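Local coordinates for fibronectin type III domain-containing protein (Simiduia agarivorans, PDB 6P2K) that probably hydrolyses xyloglucan-type beta-glucans as a glycoside hydrolase family 74 enzyme, this piece being its beta-propeller catalytic part with bound zinc, at residues W623-T628 and A699-V704; A570-P575 and D617-A622. All coordinates share one frame; numbering follows the deposited sequence.

Contact 1 of 2, residues W623-T628 and A699-V704; sequences WAYNGT and AGNKIV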
loop_
_atom_site.group_PDB
_atom_site.type_symbol
_atom_site.label_atom_id
_atom_site.label_comp_id
_atom_site.label_asym_id
_atom_site.label_seq_id
_atom_site.Cartn_x
_atom_site.Cartn_y
_atom_site.Cartn_z
ATOM N N TRP B 623 -44.765 -1.167 -3.672
ATOM C CA TRP B 623 -44.269 -0.457 -2.500
ATOM C C TRP B 623 -45.269 -0.621 -1.364
ATOM O O TRP B 623 -46.404 -1.060 -1.566
ATOM C CB TRP B 623 -44.006 1.020 -2.814
ATOM C CG TRP B 623 -45.230 1.886 -2.856
ATOM C CD1 TRP B 623 -45.699 2.681 -1.853
ATOM C CD2 TRP B 623 -46.127 2.061 -3.961
ATOM N NE1 TRP B 623 -46.836 3.337 -2.261
ATOM C CE2 TRP B 623 -47.120 2.974 -3.551
ATOM C CE3 TRP B 623 -46.190 1.532 -5.256
ATOM C CZ2 TRP B 623 -48.166 3.370 -4.389
ATOM C CZ3 TRP B 623 -47.229 1.924 -6.086
ATOM C CH2 TRP B 623 -48.204 2.835 -5.647
ATOM N N ALA B 624 -44.825 -0.265 -0.160
ATOM C CA ALA B 624 -45.612 -0.413 1.056
ATOM C C ALA B 624 -45.834 0.946 1.703
ATOM O O ALA B 624 -44.935 1.795 1.715
ATOM C CB ALA B 624 -44.922 -1.350 2.054
ATOM N N TYR B 625 -47.033 1.147 2.245
ATOM C CA TYR B 625 -47.344 2.387 2.953
ATOM C C TYR B 625 -48.482 2.128 3.926
ATOM O O TYR B 625 -49.587 1.767 3.505
ATOM C CB TYR B 625 -47.714 3.504 1.978
ATOM C CG TYR B 625 -48.263 4.737 2.662
ATOM C CD1 TYR B 625 -47.487 5.455 3.562
ATOM C CD2 TYR B 625 -49.559 5.177 2.411
ATOM C CE1 TYR B 625 -47.985 6.584 4.195
ATOM C CE2 TYR B 625 -50.066 6.305 3.036
ATOM C CZ TYR B 625 -49.273 7.004 3.927
ATOM O OH TYR B 625 -49.769 8.125 4.554
ATOM N N ASN B 626 -48.208 2.311 5.221
ATOM C CA ASN B 626 -49.216 2.253 6.283
ATOM C C ASN B 626 -49.970 0.923 6.278
ATOM O O ASN B 626 -51.196 0.872 6.398
ATOM C CB ASN B 626 -50.183 3.435 6.183
ATOM C CG ASN B 626 -50.990 3.632 7.451
ATOM O OD1 ASN B 626 -50.537 3.298 8.548
ATOM N ND2 ASN B 626 -52.196 4.168 7.308
ATOM N N GLY B 627 -49.218 -0.166 6.145
ATOM C CA GLY B 627 -49.769 -1.499 6.255
ATOM C C GLY B 627 -50.386 -2.066 4.995
ATOM O O GLY B 627 -50.976 -3.152 5.052
ATOM N N THR B 628 -50.281 -1.373 3.867
ATOM C CA THR B 628 -50.797 -1.860 2.597
ATOM C C THR B 628 -49.651 -1.974 1.605
ATOM O O THR B 628 -48.785 -1.096 1.542
ATOM C CB THR B 628 -51.884 -0.929 2.039
ATOM O OG1 THR B 628 -53.014 -0.933 2.920
ATOM C CG2 THR B 628 -52.331 -1.382 0.656
ATOM N N ALA B 699 -44.603 5.652 -4.174
ATOM C CA ALA B 699 -43.914 5.615 -2.892
ATOM C C ALA B 699 -44.766 6.355 -1.876
ATOM O O ALA B 699 -45.323 7.412 -2.189
ATOM C CB ALA B 699 -42.517 6.247 -2.980
ATOM N N GLY B 700 -44.867 5.796 -0.672
ATOM C CA GLY B 700 -45.676 6.426 0.359
ATOM C C GLY B 700 -47.104 6.618 -0.112
ATOM O O GLY B 700 -47.750 5.691 -0.614
ATOM N N ASN B 701 -47.606 7.845 0.029
ATOM C CA ASN B 701 -48.946 8.203 -0.416
ATOM C C ASN B 701 -48.937 8.916 -1.765
ATOM O O ASN B 701 -49.855 9.689 -2.060
ATOM C CB ASN B 701 -49.640 9.071 0.637
ATOM C CG ASN B 701 -48.904 10.380 0.899
ATOM O OD1 ASN B 701 -47.755 10.553 0.491
ATOM N ND2 ASN B 701 -49.565 11.304 1.586
ATOM N N LYS B 702 -47.923 8.673 -2.595
ATOM C CA LYS B 702 -47.753 9.412 -3.838
ATOM C C LYS B 702 -47.582 8.466 -5.022
ATOM O O LYS B 702 -46.881 7.452 -4.934
ATOM C CB LYS B 702 -46.550 10.361 -3.757
ATOM C CG LYS B 702 -46.665 11.435 -2.680
ATOM C CD LYS B 702 -47.736 12.465 -3.016
ATOM C CE LYS B 702 -48.005 13.380 -1.829
ATOM N NZ LYS B 702 -48.923 14.503 -2.166
ATOM N N ILE B 703 -48.229 8.819 -6.133
ATOM C CA ILE B 703 -48.103 8.125 -7.410
ATOM C C ILE B 703 -47.946 9.181 -8.495
ATOM O O ILE B 703 -48.620 10.216 -8.464
ATOM C CB ILE B 703 -49.324 7.224 -7.695
ATOM C CG1 ILE B 703 -49.461 6.142 -6.625
ATOM C CG2 ILE B 703 -49.223 6.591 -9.077
ATOM C CD1 ILE B 703 -50.823 5.486 -6.598
ATOM N N VAL B 704 -47.052 8.928 -9.453
ATOM C CA VAL B 704 -46.787 9.864 -10.538
ATOM C C VAL B 704 -46.813 9.110 -11.863
ATOM O O VAL B 704 -46.504 7.918 -11.927
ATOM C CB VAL B 704 -45.434 10.595 -10.343
ATOM C CG1 VAL B 704 -44.281 9.599 -10.328
ATOM C CG2 VAL B 704 -45.217 11.669 -11.408
HETATM O O HOH W 1 -42.746 3.686 -0.175
#

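Contact 2 of 2, residues A570-P575 and D617-A622; sequences ARKIAP and DAEVEA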
loop_
_atom_site.group_PDB
_atom_site.type_symbol
_atom_site.label_atom_id
_atom_site.label_comp_id
_atom_site.label_asym_id
_atom_site.label_seq_id
_atom_site.Cartn_x
_atom_site.Cartn_y
_atom_site.Cartn_z
ATOM N N ALA B 570 -38.421 -7.754 -20.115
ATOM C CA ALA B 570 -38.936 -6.976 -18.996
ATOM C C ALA B 570 -38.571 -5.510 -19.177
ATOM O O ALA B 570 -37.424 -5.187 -19.495
ATOM C CB ALA B 570 -38.390 -7.489 -17.662
ATOM N N ARG B 571 -39.547 -4.628 -18.971
ATOM C CA ARG B 571 -39.286 -3.196 -18.987
ATOM C C ARG B 571 -38.964 -2.653 -17.601
ATOM O O ARG B 571 -38.141 -1.741 -17.474
ATOM C CB ARG B 571 -40.486 -2.451 -19.580
ATOM C CG ARG B 571 -40.411 -0.928 -19.474
ATOM C CD ARG B 571 -39.297 -0.349 -20.330
ATOM N NE ARG B 571 -39.358 1.110 -20.378
ATOM C CZ ARG B 571 -38.866 1.910 -19.437
ATOM N NH1 ARG B 571 -38.268 1.391 -18.369
ATOM N NH2 ARG B 571 -38.973 3.227 -19.564
ATOM N N LYS B 572 -39.583 -3.203 -16.559
ATOM C CA LYS B 572 -39.289 -2.805 -15.193
ATOM C C LYS B 572 -39.495 -4.000 -14.275
ATOM O O LYS B 572 -40.472 -4.738 -14.417
ATOM C CB LYS B 572 -40.173 -1.635 -14.740
ATOM C CG LYS B 572 -40.061 -1.336 -13.256
ATOM C CD LYS B 572 -40.188 0.145 -12.955
ATOM C CE LYS B 572 -39.828 0.430 -11.503
ATOM N NZ LYS B 572 -40.345 1.752 -11.057
ATOM N N ILE B 573 -38.564 -4.186 -13.344
ATOM C CA ILE B 573 -38.661 -5.212 -12.314
ATOM C C ILE B 573 -38.983 -4.522 -10.998
ATOM O O ILE B 573 -38.316 -3.550 -10.621
ATOM C CB ILE B 573 -37.364 -6.029 -12.200
ATOM C CG1 ILE B 573 -37.060 -6.738 -13.522
ATOM C CG2 ILE B 573 -37.469 -7.034 -11.068
ATOM C CD1 ILE B 573 -35.711 -7.439 -13.534
ATOM N N ALA B 574 -40.010 -5.017 -10.304
ATOM C CA ALA B 574 -40.478 -4.440 -9.046
ATOM C C ALA B 574 -40.425 -5.512 -7.967
ATOM O O ALA B 574 -41.406 -6.245 -7.759
ATOM C CB ALA B 574 -41.890 -3.874 -9.192
ATOM N N PRO B 575 -39.304 -5.646 -7.262
ATOM C CA PRO B 575 -39.244 -6.604 -6.155
ATOM C C PRO B 575 -40.165 -6.185 -5.022
ATOM O O PRO B 575 -40.392 -4.996 -4.780
ATOM C CB PRO B 575 -37.772 -6.566 -5.722
ATOM C CG PRO B 575 -37.041 -5.925 -6.872
ATOM C CD PRO B 575 -38.022 -4.952 -7.456
ATOM N N ASP B 617 -43.225 0.110 -23.257
ATOM C CA ASP B 617 -42.656 0.815 -22.114
ATOM C C ASP B 617 -43.544 0.703 -20.878
ATOM O O ASP B 617 -43.516 1.568 -20.001
ATOM C CB ASP B 617 -42.395 2.276 -22.471
ATOM C CG ASP B 617 -41.266 2.433 -23.476
ATOM O OD1 ASP B 617 -40.114 2.067 -23.147
ATOM O OD2 ASP B 617 -41.532 2.906 -24.601
ATOM N N ALA B 618 -44.325 -0.371 -20.795
ATOM C CA ALA B 618 -45.195 -0.591 -19.651
ATOM C C ALA B 618 -44.374 -0.828 -18.390
ATOM O O ALA B 618 -43.359 -1.528 -18.413
ATOM C CB ALA B 618 -46.112 -1.784 -19.909
ATOM N N GLU B 619 -44.828 -0.251 -17.280
ATOM C CA GLU B 619 -44.113 -0.313 -16.015
ATOM C C GLU B 619 -44.992 -0.907 -14.923
ATOM O O GLU B 619 -46.224 -0.867 -14.992
ATOM C CB GLU B 619 -43.645 1.075 -15.569
ATOM C CG GLU B 619 -42.497 1.650 -16.370
ATOM C CD GLU B 619 -42.273 3.111 -16.050
ATOM O OE1 GLU B 619 -43.279 3.818 -15.821
ATOM O OE2 GLU B 619 -41.102 3.551 -16.023
ATOM N N VAL B 620 -44.332 -1.442 -13.900
ATOM C CA VAL B 620 -44.989 -1.877 -12.674
ATOM C C VAL B 620 -44.153 -1.395 -11.496
ATOM O O VAL B 620 -42.921 -1.339 -11.578
ATOM C CB VAL B 620 -45.187 -3.407 -12.636
ATOM C CG1 VAL B 620 -43.842 -4.134 -12.617
ATOM C CG2 VAL B 620 -46.049 -3.809 -11.443
ATOM N N GLU B 621 -44.826 -1.010 -10.413
ATOM C CA GLU B 621 -44.169 -0.583 -9.186
ATOM C C GLU B 621 -44.858 -1.232 -7.998
ATOM O O GLU B 621 -46.089 -1.298 -7.947
ATOM C CB GLU B 621 -44.202 0.944 -9.025
ATOM C CG GLU B 621 -43.408 1.475 -7.831
ATOM C CD GLU B 621 -42.023 1.970 -8.205
ATOM O OE1 GLU B 621 -41.864 3.202 -8.367
ATOM O OE2 GLU B 621 -41.098 1.134 -8.331
ATOM N N ALA B 622 -44.061 -1.699 -7.041
ATOM C CA ALA B 622 -44.568 -2.293 -5.812
ATOM C C ALA B 622 -43.937 -1.581 -4.627
ATOM O O ALA B 622 -42.715 -1.407 -4.584
ATOM C CB ALA B 622 -44.268 -3.795 -5.756
HETATM O O HOH W 2 -38.500 2.803 -15.542
HETATM O O HOH W 3 -39.626 -2.636 -5.521
#

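Contact 1 of 2, residues W623-T628 and A699-V704
Trp623 lays its indole against the turn at Ala699-Gly700, while Tyr625, two residues on along the same strand, sets its phenol ring against the Gly700-Asn701 peptide. With CG of Trp623 between its backbone N and carbonyl carbon (chi1 78°), the indole swings over to the other hairpin. Ala699 sits over one face of the ring, its CA 3.6 Å from Trp623 CD1. The NE1 edge donates a hydrogen bond to Gly700 O at 3.0 Å. The acceptor lies close to the indole plane and the bond is fairly straight (157°), which, with Ala699 over the face, restrains the rotation of the ring. At the far end of the six-membered ring, CH2 meets Ile703 CG1 at 3.7 Å, the two side chains crossing at about a right angle.

Tyr625 takes a different first torsion, CG anti to the backbone N (chi1 171°), which carries its ring to that peptide. One face of its ring lies over Gly700 C and Asn701 N, and the CB of Asn626 covers the opposite face. Tyr625 CE2 touches Asn701 CB at 3.7 Å, while the Asn701 amide turns off to bond Asn775. Gly700 O is also 3.4 Å from Tyr625 CB, so both aromatic residues touch this one carbonyl. A water bound to Gly700 N at 3.0 Å reaches Ala624 O only weakly.

The end of strand 618-625, just ahead of its type I' turn (Tyr625 to Thr628), packs on the type II' turn Ala699-Lys702, both two-residue hairpin turns, and so joins neighbouring four-stranded antiparallel blades of the beta-propeller.

Contact 2 of 2, residues A570-P575 and D617-A622
Arg571 reaches across to Asp617-Glu619. CB and CG rest against Ala618 O, CG at 3.2 Å, and the bend at chi2 (67°) turns CD and NE to Asp617. NE makes a salt bridge to Asp617 OD1 at 3.0 Å, taking the anti lone pair, with the carboxylate almost perpendicular to the guanidinium. NH1 donates to a water at 3.2 Å that also lies within bonding distance of Glu619 OE2. NH2 is held by the carbonyls of Thr744 and Lys693; Glu619 OE2, 4.1 Å from NH2 and well out of the guanidinium plane, adds charge attraction alone. The Glu619 carboxylate is bonded by the backbone N-H groups of Ser696 and Gly695. Cutting the side chain back to an alanine would probably leave Asp617 without its close charged mate and take from the Thr744 and Lys693 carbonyls the NH2 group that bonds them.

Lys572 runs over Val620 O and ends in a salt bridge, its NZ 2.9 Å from Glu621 OE2 and above the carboxylate plane. Ala574 CB packs against Val620 CG1 at 4.0 Å. Strands 572-575 and 618-622 run nearly parallel (14°), joined by side chains rather than backbone bonds, like innermost strands of successive blades in a beta-propeller.

In the fold
Strand 618-625 serves both contacts: its first part faces strand 567-575 in contact 2, and its last residues, Trp623 and Tyr625, meet 699-704 in contact 1. The two centres are about 16 Å apart, and the segments adjoin in sequence. Together they place this strand between the preceding and following blades of one propeller. Contact 2 lies nearer the metal: the side chain of Lys572 is about 6 Å from a bound zinc ion and about 4 Å from that of Asp513, which with Asp405 binds zinc. Contact 1 lies away from the zinc sites. The side chain of Ala699 is about 13 Å from a bound polyethylene glycol.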